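Local coordinates for protein succinylglutamate desuccinylase (Chromobacterium violaceum, PDB 1YW4) that probably hydrolyses N-succinylglutamate to succinate and glutamate, the last step of arginine breakdown by the succinyltransferase pathway, using one zinc ion per subunit, at residues L51-H56 against A61-V66; E175-L180 against D253-F258; G25-R30 against E38-A43. One frame throughout, in Å; residues are numbered along the deposited sequence.

Interaction 1 (L51-H56 against A61-V66); sequences LSCGVH and APIEVV. With ZN (zinc ion), chain C.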
loop_
_atom_site.group_PDB
_atom_site.type_symbol
_atom_site.label_atom_id
_atom_site.label_comp_id
_atom_site.label_asym_id
_atom_site.label_seq_id
_atom_site.Cartn_x
_atom_site.Cartn_y
_atom_site.Cartn_z
ATOM N N LEU A 51 13.881 27.003 7.580
ATOM C CA LEU A 51 13.893 26.960 6.126
ATOM C C LEU A 51 15.345 26.771 5.696
ATOM O O LEU A 51 16.209 27.601 5.985
ATOM C CB LEU A 51 13.368 28.262 5.520
ATOM C CG LEU A 51 11.959 28.754 5.905
ATOM C CD1 LEU A 51 11.665 30.047 5.138
ATOM C CD2 LEU A 51 10.915 27.696 5.587
ATOM N N SER A 52 15.617 25.667 5.023
ATOM C CA SER A 52 16.965 25.435 4.552
ATOM C C SER A 52 16.910 25.395 3.029
ATOM O O SER A 52 15.953 24.884 2.441
ATOM C CB SER A 52 17.523 24.131 5.133
ATOM O OG SER A 52 16.696 23.022 4.837
ATOM N N CYS A 53 17.915 25.987 2.394
ATOM C CA CYS A 53 17.983 26.017 0.939
ATOM C C CYS A 53 19.440 25.936 0.539
ATOM O O CYS A 53 20.321 26.145 1.369
ATOM C CB CYS A 53 17.367 27.310 0.396
ATOM S SG CYS A 53 18.096 28.830 1.033
ATOM N N GLY A 54 19.709 25.619 -0.721
ATOM C CA GLY A 54 21.094 25.535 -1.132
ATOM C C GLY A 54 21.828 24.337 -0.553
ATOM O O GLY A 54 23.049 24.376 -0.434
ATOM N N VAL A 55 21.104 23.295 -0.144
ATOM C CA VAL A 55 21.769 22.086 0.342
ATOM C C VAL A 55 22.586 21.650 -0.876
ATOM O O VAL A 55 23.709 21.144 -0.754
ATOM C CB VAL A 55 20.746 20.988 0.735
ATOM C CG1 VAL A 55 21.425 19.621 0.790
ATOM C CG2 VAL A 55 20.154 21.310 2.113
ATOM N N HIS A 56 21.994 21.867 -2.051
ATOM C CA HIS A 56 22.635 21.605 -3.333
ATOM C C HIS A 56 22.824 23.019 -3.903
ATOM O O HIS A 56 21.859 23.766 -4.076
ATOM C CB HIS A 56 21.732 20.726 -4.210
ATOM C CG HIS A 56 21.656 19.309 -3.732
ATOM N ND1 HIS A 56 20.482 18.590 -3.709
ATOM C CD2 HIS A 56 22.602 18.502 -3.197
ATOM C CE1 HIS A 56 20.704 17.404 -3.172
ATOM N NE2 HIS A 56 21.983 17.326 -2.851
ATOM N N ALA A 61 16.659 28.664 -7.242
ATOM C CA ALA A 61 15.325 29.242 -7.149
ATOM C C ALA A 61 14.890 29.425 -5.686
ATOM O O ALA A 61 14.564 30.538 -5.266
ATOM C CB ALA A 61 14.304 28.375 -7.908
ATOM N N PRO A 62 14.882 28.341 -4.885
ATOM C CA PRO A 62 14.467 28.507 -3.485
ATOM C C PRO A 62 15.327 29.517 -2.723
ATOM O O PRO A 62 14.842 30.215 -1.826
ATOM C CB PRO A 62 14.587 27.092 -2.911
ATOM C CG PRO A 62 14.343 26.212 -4.113
ATOM C CD PRO A 62 15.163 26.926 -5.182
ATOM N N ILE A 63 16.610 29.585 -3.076
ATOM C CA ILE A 63 17.547 30.513 -2.436
ATOM C C ILE A 63 17.098 31.970 -2.635
ATOM O O ILE A 63 17.049 32.751 -1.678
ATOM C CB ILE A 63 18.980 30.335 -3.008
ATOM C CG1 ILE A 63 19.458 28.892 -2.807
ATOM C CG2 ILE A 63 19.935 31.295 -2.329
ATOM C CD1 ILE A 63 20.830 28.610 -3.443
ATOM N N GLU A 64 16.758 32.330 -3.874
ATOM C CA GLU A 64 16.308 33.690 -4.180
ATOM C C GLU A 64 14.986 33.999 -3.480
ATOM O O GLU A 64 14.790 35.113 -3.004
ATOM C CB GLU A 64 16.138 33.886 -5.696
ATOM C CG GLU A 64 17.377 33.539 -6.521
ATOM C CD GLU A 64 17.214 33.814 -8.016
ATOM O OE1 GLU A 64 16.175 33.425 -8.590
ATOM O OE2 GLU A 64 18.135 34.405 -8.625
ATOM N N VAL A 65 14.085 33.017 -3.415
ATOM C CA VAL A 65 12.789 33.215 -2.763
ATOM C C VAL A 65 12.965 33.457 -1.263
ATOM O O VAL A 65 12.305 34.320 -0.679
ATOM C CB VAL A 65 11.856 32.003 -2.965
ATOM C CG1 VAL A 65 10.593 32.158 -2.100
ATOM C CG2 VAL A 65 11.466 31.893 -4.433
ATOM N N VAL A 66 13.857 32.696 -0.641
ATOM C CA VAL A 66 14.108 32.876 0.781
ATOM C C VAL A 66 14.757 34.237 1.006
ATOM O O VAL A 66 14.301 35.020 1.837
ATOM C CB VAL A 66 15.042 31.780 1.338
ATOM C CG1 VAL A 66 15.484 32.133 2.758
ATOM C CG2 VAL A 66 14.315 30.441 1.340
HETATM ZN ZN ZN C . 18.280 18.939 -4.297
HETATM O O HOH W 1 16.791 18.140 -5.901
#

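Interaction 2 (E175-L180 against D253-F258); sequences EQLAWL and DKLPLF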
loop_
_atom_site.group_PDB
_atom_site.type_symbol
_atom_site.label_atom_id
_atom_site.label_comp_id
_atom_site.label_asym_id
_atom_site.label_seq_id
_atom_site.Cartn_x
_atom_site.Cartn_y
_atom_site.Cartn_z
ATOM N N GLU A 175 -2.599 17.593 8.428
ATOM C CA GLU A 175 -2.785 19.035 8.537
ATOM C C GLU A 175 -1.691 19.693 7.680
ATOM O O GLU A 175 -1.924 20.707 7.021
ATOM C CB GLU A 175 -2.651 19.466 10.000
ATOM C CG GLU A 175 -3.459 20.698 10.365
ATOM C CD GLU A 175 -3.108 21.892 9.516
ATOM O OE1 GLU A 175 -1.949 22.351 9.591
ATOM O OE2 GLU A 175 -3.992 22.371 8.769
ATOM N N GLN A 176 -0.499 19.102 7.689
ATOM C CA GLN A 176 0.612 19.624 6.902
ATOM C C GLN A 176 0.444 19.250 5.435
ATOM O O GLN A 176 0.820 20.012 4.543
ATOM C CB GLN A 176 1.944 19.096 7.437
ATOM C CG GLN A 176 2.472 19.892 8.622
ATOM C CD GLN A 176 2.817 21.322 8.241
ATOM O OE1 GLN A 176 3.698 21.558 7.407
ATOM N NE2 GLN A 176 2.126 22.283 8.845
ATOM N N LEU A 177 -0.116 18.073 5.185
ATOM C CA LEU A 177 -0.350 17.638 3.816
ATOM C C LEU A 177 -1.311 18.627 3.176
ATOM O O LEU A 177 -1.226 18.915 1.982
ATOM C CB LEU A 177 -0.958 16.232 3.796
ATOM C CG LEU A 177 0.011 15.099 4.121
ATOM C CD1 LEU A 177 -0.725 13.766 4.165
ATOM C CD2 LEU A 177 1.107 15.071 3.071
ATOM N N ALA A 178 -2.222 19.157 3.984
ATOM C CA ALA A 178 -3.197 20.120 3.495
ATOM C C ALA A 178 -2.485 21.406 3.093
ATOM O O ALA A 178 -2.685 21.921 1.992
ATOM C CB ALA A 178 -4.232 20.403 4.571
ATOM N N TRP A 179 -1.643 21.913 3.991
ATOM C CA TRP A 179 -0.891 23.142 3.736
ATOM C C TRP A 179 -0.047 22.991 2.477
ATOM O O TRP A 179 0.074 23.919 1.676
ATOM C CB TRP A 179 0.035 23.447 4.908
ATOM C CG TRP A 179 0.718 24.770 4.803
ATOM C CD1 TRP A 179 0.206 25.981 5.152
ATOM C CD2 TRP A 179 2.055 25.013 4.352
ATOM N NE1 TRP A 179 1.142 26.969 4.959
ATOM C CE2 TRP A 179 2.288 26.401 4.467
ATOM C CE3 TRP A 179 3.082 24.194 3.863
ATOM C CZ2 TRP A 179 3.511 26.991 4.113
ATOM C CZ3 TRP A 179 4.298 24.780 3.511
ATOM C CH2 TRP A 179 4.500 26.167 3.641
ATOM N N LEU A 180 0.559 21.820 2.326
ATOM C CA LEU A 180 1.385 21.538 1.163
ATOM C C LEU A 180 0.515 21.540 -0.090
ATOM O O LEU A 180 0.873 22.144 -1.107
ATOM C CB LEU A 180 2.075 20.179 1.318
ATOM C CG LEU A 180 3.125 20.099 2.429
ATOM C CD1 LEU A 180 3.609 18.661 2.584
ATOM C CD2 LEU A 180 4.286 21.028 2.097
ATOM N N ASP A 253 -8.117 13.061 -1.980
ATOM C CA ASP A 253 -8.474 12.565 -3.307
ATOM C C ASP A 253 -7.843 13.426 -4.397
ATOM O O ASP A 253 -7.962 13.127 -5.586
ATOM C CB ASP A 253 -9.996 12.546 -3.484
ATOM C CG ASP A 253 -10.686 11.606 -2.514
ATOM O OD1 ASP A 253 -10.297 10.418 -2.458
ATOM O OD2 ASP A 253 -11.620 12.055 -1.810
ATOM N N LYS A 254 -7.168 14.494 -3.986
ATOM C CA LYS A 254 -6.517 15.394 -4.930
ATOM C C LYS A 254 -4.996 15.355 -4.784
ATOM O O LYS A 254 -4.266 15.767 -5.686
ATOM C CB LYS A 254 -7.020 16.826 -4.722
ATOM C CG LYS A 254 -6.395 17.840 -5.662
ATOM C CD LYS A 254 -6.958 19.230 -5.433
ATOM C CE LYS A 254 -6.398 20.214 -6.444
ATOM N NZ LYS A 254 -6.701 19.791 -7.840
ATOM N N LEU A 255 -4.521 14.858 -3.647
ATOM C CA LEU A 255 -3.085 14.780 -3.398
ATOM C C LEU A 255 -2.618 13.331 -3.391
ATOM O O LEU A 255 -2.671 12.656 -2.371
ATOM C CB LEU A 255 -2.739 15.435 -2.056
ATOM C CG LEU A 255 -1.258 15.553 -1.679
ATOM C CD1 LEU A 255 -0.545 16.487 -2.647
ATOM C CD2 LEU A 255 -1.140 16.083 -0.262
ATOM N N PRO A 256 -2.163 12.831 -4.542
ATOM C CA PRO A 256 -1.697 11.442 -4.598
ATOM C C PRO A 256 -0.429 11.199 -3.769
ATOM O O PRO A 256 0.508 11.997 -3.792
ATOM C CB PRO A 256 -1.486 11.202 -6.097
ATOM C CG PRO A 256 -1.180 12.570 -6.636
ATOM C CD PRO A 256 -2.120 13.470 -5.870
ATOM N N LEU A 257 -0.419 10.095 -3.029
ATOM C CA LEU A 257 0.721 9.731 -2.200
ATOM C C LEU A 257 1.364 8.473 -2.778
ATOM O O LEU A 257 0.685 7.647 -3.395
ATOM C CB LEU A 257 0.269 9.453 -0.764
ATOM C CG LEU A 257 -0.594 10.513 -0.072
ATOM C CD1 LEU A 257 -1.068 9.954 1.264
ATOM C CD2 LEU A 257 0.186 11.806 0.147
ATOM N N PHE A 258 2.668 8.328 -2.568
ATOM C CA PHE A 258 3.397 7.173 -3.071
ATOM C C PHE A 258 4.445 6.680 -2.079
ATOM O O PHE A 258 4.854 7.402 -1.174
ATOM C CB PHE A 258 4.097 7.512 -4.396
ATOM C CG PHE A 258 3.163 7.983 -5.486
ATOM C CD1 PHE A 258 2.779 9.321 -5.574
ATOM C CD2 PHE A 258 2.660 7.082 -6.420
ATOM C CE1 PHE A 258 1.903 9.760 -6.582
ATOM C CE2 PHE A 258 1.785 7.505 -7.432
ATOM C CZ PHE A 258 1.409 8.846 -7.510
#

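Interaction 3 (G25-R30 against E38-A43); sequences GGLAAR and ELNGDA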
loop_
_atom_site.group_PDB
_atom_site.type_symbol
_atom_site.label_atom_id
_atom_site.label_comp_id
_atom_site.label_asym_id
_atom_site.label_seq_id
_atom_site.Cartn_x
_atom_site.Cartn_y
_atom_site.Cartn_z
ATOM N N GLY A 25 10.502 46.660 14.681
ATOM C CA GLY A 25 9.675 46.150 15.759
ATOM C C GLY A 25 10.508 45.772 16.969
ATOM O O GLY A 25 10.007 45.148 17.904
ATOM N N GLY A 26 11.782 46.153 16.948
ATOM C CA GLY A 26 12.681 45.847 18.050
ATOM C C GLY A 26 13.239 44.435 18.001
ATOM O O GLY A 26 13.956 44.002 18.911
ATOM N N LEU A 27 12.918 43.717 16.932
ATOM C CA LEU A 27 13.373 42.348 16.768
ATOM C C LEU A 27 14.812 42.316 16.255
ATOM O O LEU A 27 15.405 43.360 15.964
ATOM C CB LEU A 27 12.424 41.598 15.817
ATOM C CG LEU A 27 10.936 41.599 16.216
ATOM C CD1 LEU A 27 10.122 40.767 15.225
ATOM C CD2 LEU A 27 10.766 41.036 17.620
ATOM N N ALA A 28 15.387 41.128 16.143
ATOM C CA ALA A 28 16.762 41.053 15.680
ATOM C C ALA A 28 17.068 39.811 14.858
ATOM O O ALA A 28 16.409 38.782 14.987
ATOM C CB ALA A 28 17.710 41.131 16.877
ATOM N N ALA A 29 18.082 39.925 14.013
ATOM C CA ALA A 29 18.511 38.812 13.184
ATOM C C ALA A 29 19.914 38.478 13.677
ATOM O O ALA A 29 20.805 39.333 13.658
ATOM C CB ALA A 29 18.533 39.218 11.721
ATOM N N ARG A 30 20.097 37.243 14.138
ATOM C CA ARG A 30 21.384 36.805 14.665
ATOM C C ARG A 30 22.056 35.775 13.778
ATOM O O ARG A 30 21.479 34.731 13.484
ATOM C CB ARG A 30 21.216 36.207 16.078
ATOM C CG ARG A 30 20.881 37.224 17.158
ATOM C CD ARG A 30 20.561 36.570 18.503
ATOM N NE ARG A 30 19.801 37.490 19.347
ATOM C CZ ARG A 30 18.892 37.127 20.248
ATOM N NH1 ARG A 30 18.617 35.842 20.437
ATOM N NH2 ARG A 30 18.240 38.056 20.948
ATOM N N GLU A 38 19.140 33.527 12.511
ATOM C CA GLU A 38 17.921 33.353 13.280
ATOM C C GLU A 38 17.231 34.698 13.495
ATOM O O GLU A 38 17.854 35.649 13.971
ATOM C CB GLU A 38 18.278 32.736 14.629
ATOM C CG GLU A 38 17.097 32.508 15.528
ATOM C CD GLU A 38 17.524 32.286 16.960
ATOM O OE1 GLU A 38 17.506 31.129 17.412
ATOM O OE2 GLU A 38 17.889 33.276 17.625
ATOM N N LEU A 39 15.948 34.773 13.148
ATOM C CA LEU A 39 15.183 36.010 13.307
ATOM C C LEU A 39 14.030 35.785 14.287
ATOM O O LEU A 39 13.370 34.751 14.242
ATOM C CB LEU A 39 14.628 36.498 11.946
ATOM C CG LEU A 39 15.609 36.810 10.802
ATOM C CD1 LEU A 39 16.032 35.503 10.143
ATOM C CD2 LEU A 39 14.954 37.711 9.757
ATOM N N ASN A 40 13.808 36.743 15.182
ATOM C CA ASN A 40 12.721 36.650 16.165
ATOM C C ASN A 40 12.839 35.381 17.013
ATOM O O ASN A 40 11.835 34.814 17.460
ATOM C CB ASN A 40 11.365 36.661 15.445
ATOM C CG ASN A 40 10.203 36.990 16.373
ATOM O OD1 ASN A 40 9.070 36.550 16.150
ATOM N ND2 ASN A 40 10.475 37.776 17.407
ATOM N N GLY A 41 14.072 34.937 17.230
ATOM C CA GLY A 41 14.301 33.739 18.022
ATOM C C GLY A 41 13.784 33.810 19.454
ATOM O O GLY A 41 13.381 32.795 20.024
ATOM N N ASP A 42 13.794 35.004 20.040
ATOM C CA ASP A 42 13.325 35.177 21.410
ATOM C C ASP A 42 11.806 35.145 21.564
ATOM O O ASP A 42 11.294 35.285 22.676
ATOM C CB ASP A 42 13.864 36.485 21.998
ATOM C CG ASP A 42 15.369 36.506 22.076
ATOM O OD1 ASP A 42 15.975 35.417 22.094
ATOM O OD2 ASP A 42 15.954 37.605 22.132
ATOM N N ALA A 43 11.087 34.953 20.458
ATOM C CA ALA A 43 9.623 34.903 20.486
ATOM C C ALA A 43 9.119 33.619 21.134
ATOM O O ALA A 43 8.878 32.615 20.457
ATOM C CB ALA A 43 9.069 35.018 19.081
#

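Interaction 1 (L51-H56 against A61-V66)
Cys53, the last residue of strand 48-53, points toward the first turn of the helix that follows and touches Pro62, Ile63 and Val66. Its CB lies 4.3 Å from Pro62 CB and about as near to Ile63 CG1. Further out, SG rests 3.9 Å from Ile63 CA, so the sulfur sits against the helix backbone itself, and it also meets Val66 CG2 at 4.1 Å. The torsion explains this: with chi1 at 57°, SG is folded between the backbone N and the carbonyl carbon of its own residue, and from there it reaches both Ile63 and Val66, about one turn apart on the helix.

Ile63 answers from the helix side. Its CG1-CD1 arm, stretched out (chi2 176°), runs past the sulfur to the chain bend, where CD1 packs 3.9 Å from Gly54 CA. Gly54 has a positive phi of 71°, and here the backbone leaves the strand and swings toward the metal. Two residues on, His56 ND1 binds the zinc ion at 2.3 Å, while a water completes part of the shell at the same distance; Glu59 and His149 are the other protein ligands, and Asp104 takes a hydrogen bond from His56 NE2.

The whole contact is buried. Strand 48-53 runs between strands 83-88 and 143-151, helix 61-75 packs on it as the middle of a beta-alpha-beta unit, Val66 reaches Val86 of strand 83-88, and Pro62 leans on Leu148 and Thr150 of strand 143-151.

Interaction 2 (E175-L180 against D253-F258)
Leu177 and Leu255 meet with their side chains at about a right angle, in a small apolar contact between a helix of the zinc-dependent catalytic domain and a segment of the barrel-sandwich hybrid region of this AspA/AstE-family enzyme. Leu177 projects from helix 174-181 toward that segment. Leu255, just ahead of strand 257-265, points toward the helix and lays one methyl, CD2, against the base of its partner: CD2 lies 4.1 Å from Leu177 CB and equally near Leu177 CD2. What sends it there is a chi1 of -175°, which carries CG away from the backbone N of Leu255 and out toward the helix.

Leu257 takes a lesser part. Its CA-CB bond does not aim at the helix, but the end of the side chain comes nearer, Leu257 CD2 lying 4.5 Å from Leu177 CD2. The Leu177 methyl is thus approached by two leucines from alternate positions of the same chain.

Val188, on strand 187-190, touches all three leucines and closes the cluster from the sheet; the same residue bonds through its backbone to Pro256 and Phe258. Trp179, also on the helix, stacks on Tyr146. The metal site is not involved here, and the cluster is wholly buried and apolar apart from the helix backbone: Leu255 CD2 makes its closest approach, 3.6 Å, to the carbonyl oxygen Leu177 O.

Interaction 3 (G25-R30 against E38-A43)
Arg30 and Glu38 form an antiparallel hydrogen-bonded pair, joined by Arg30 N to Glu38 O and Glu38 N to Arg30 O, both 2.8 Å and nearly straight. This pair belongs to the beta hairpin of strands 27-33 and 36-39. One step along, Ala29 and Leu39 make a non-hydrogen-bonded pair, and beyond it, at the open end of the hairpin, the bond from Asn40 N to Ala28 O is weak, at 3.3 Å, as the second strand peels off into a type I turn running from Asn40 to Ala43.

The two faces of the hairpin differ. On one, Ala29 CB packs 3.9 Å from Leu39 CG, with Leu23 of the adjoining strand 20-23 touching both residues. The other carries Arg30 and Glu38. Arg30, its chain extended from CG to NE, does not stop over its strand partner but runs back along the hairpin to the turn, where it grips Asp42 end-on in a two-nitrogen salt bridge: NH2 to OD2 and NH1 to OD1. The fit is imperfect, since guanidinium and carboxylate planes stand 48° apart, and Asp42 OD1 is met from above the carboxylate plane though it lies in the plane of the guanidinium. Glu20 of strand 20-23 forms a salt bridge with NE, so the guanidinium is held from both its NE side and its far end, which should fix its rotation.

Glu38 adds a third carboxylate, but loosely: OE2 is 3.9 Å from Arg30 NH1, a long salt bridge. By contrast, Arg30 NH2 lies just 2.6 Å from Asp42 OD2.

From the N terminus, interaction 3 comes first, pairing 25-30 with 38-43 at one side of the molecule; the seven residues between them are the rest of the two strands and the hairpin's turn. Interaction 1 then ties strand 48-53 to helix 61-75 of the catalytic domain: only four residues separate 51-56 from 61-66, and that small loop carries the zinc ligand Glu59. Interaction 2 spans much more chain, with 72 residues between 175-180 and 253-258, and brings the hybrid region back onto the catalytic domain. The three follow in series, so none nests in or crosses another. Interaction 1 lies nearest the centre of the molecule, its centre about 20 Å from that of interaction 3 and about 22 Å from that of interaction 2.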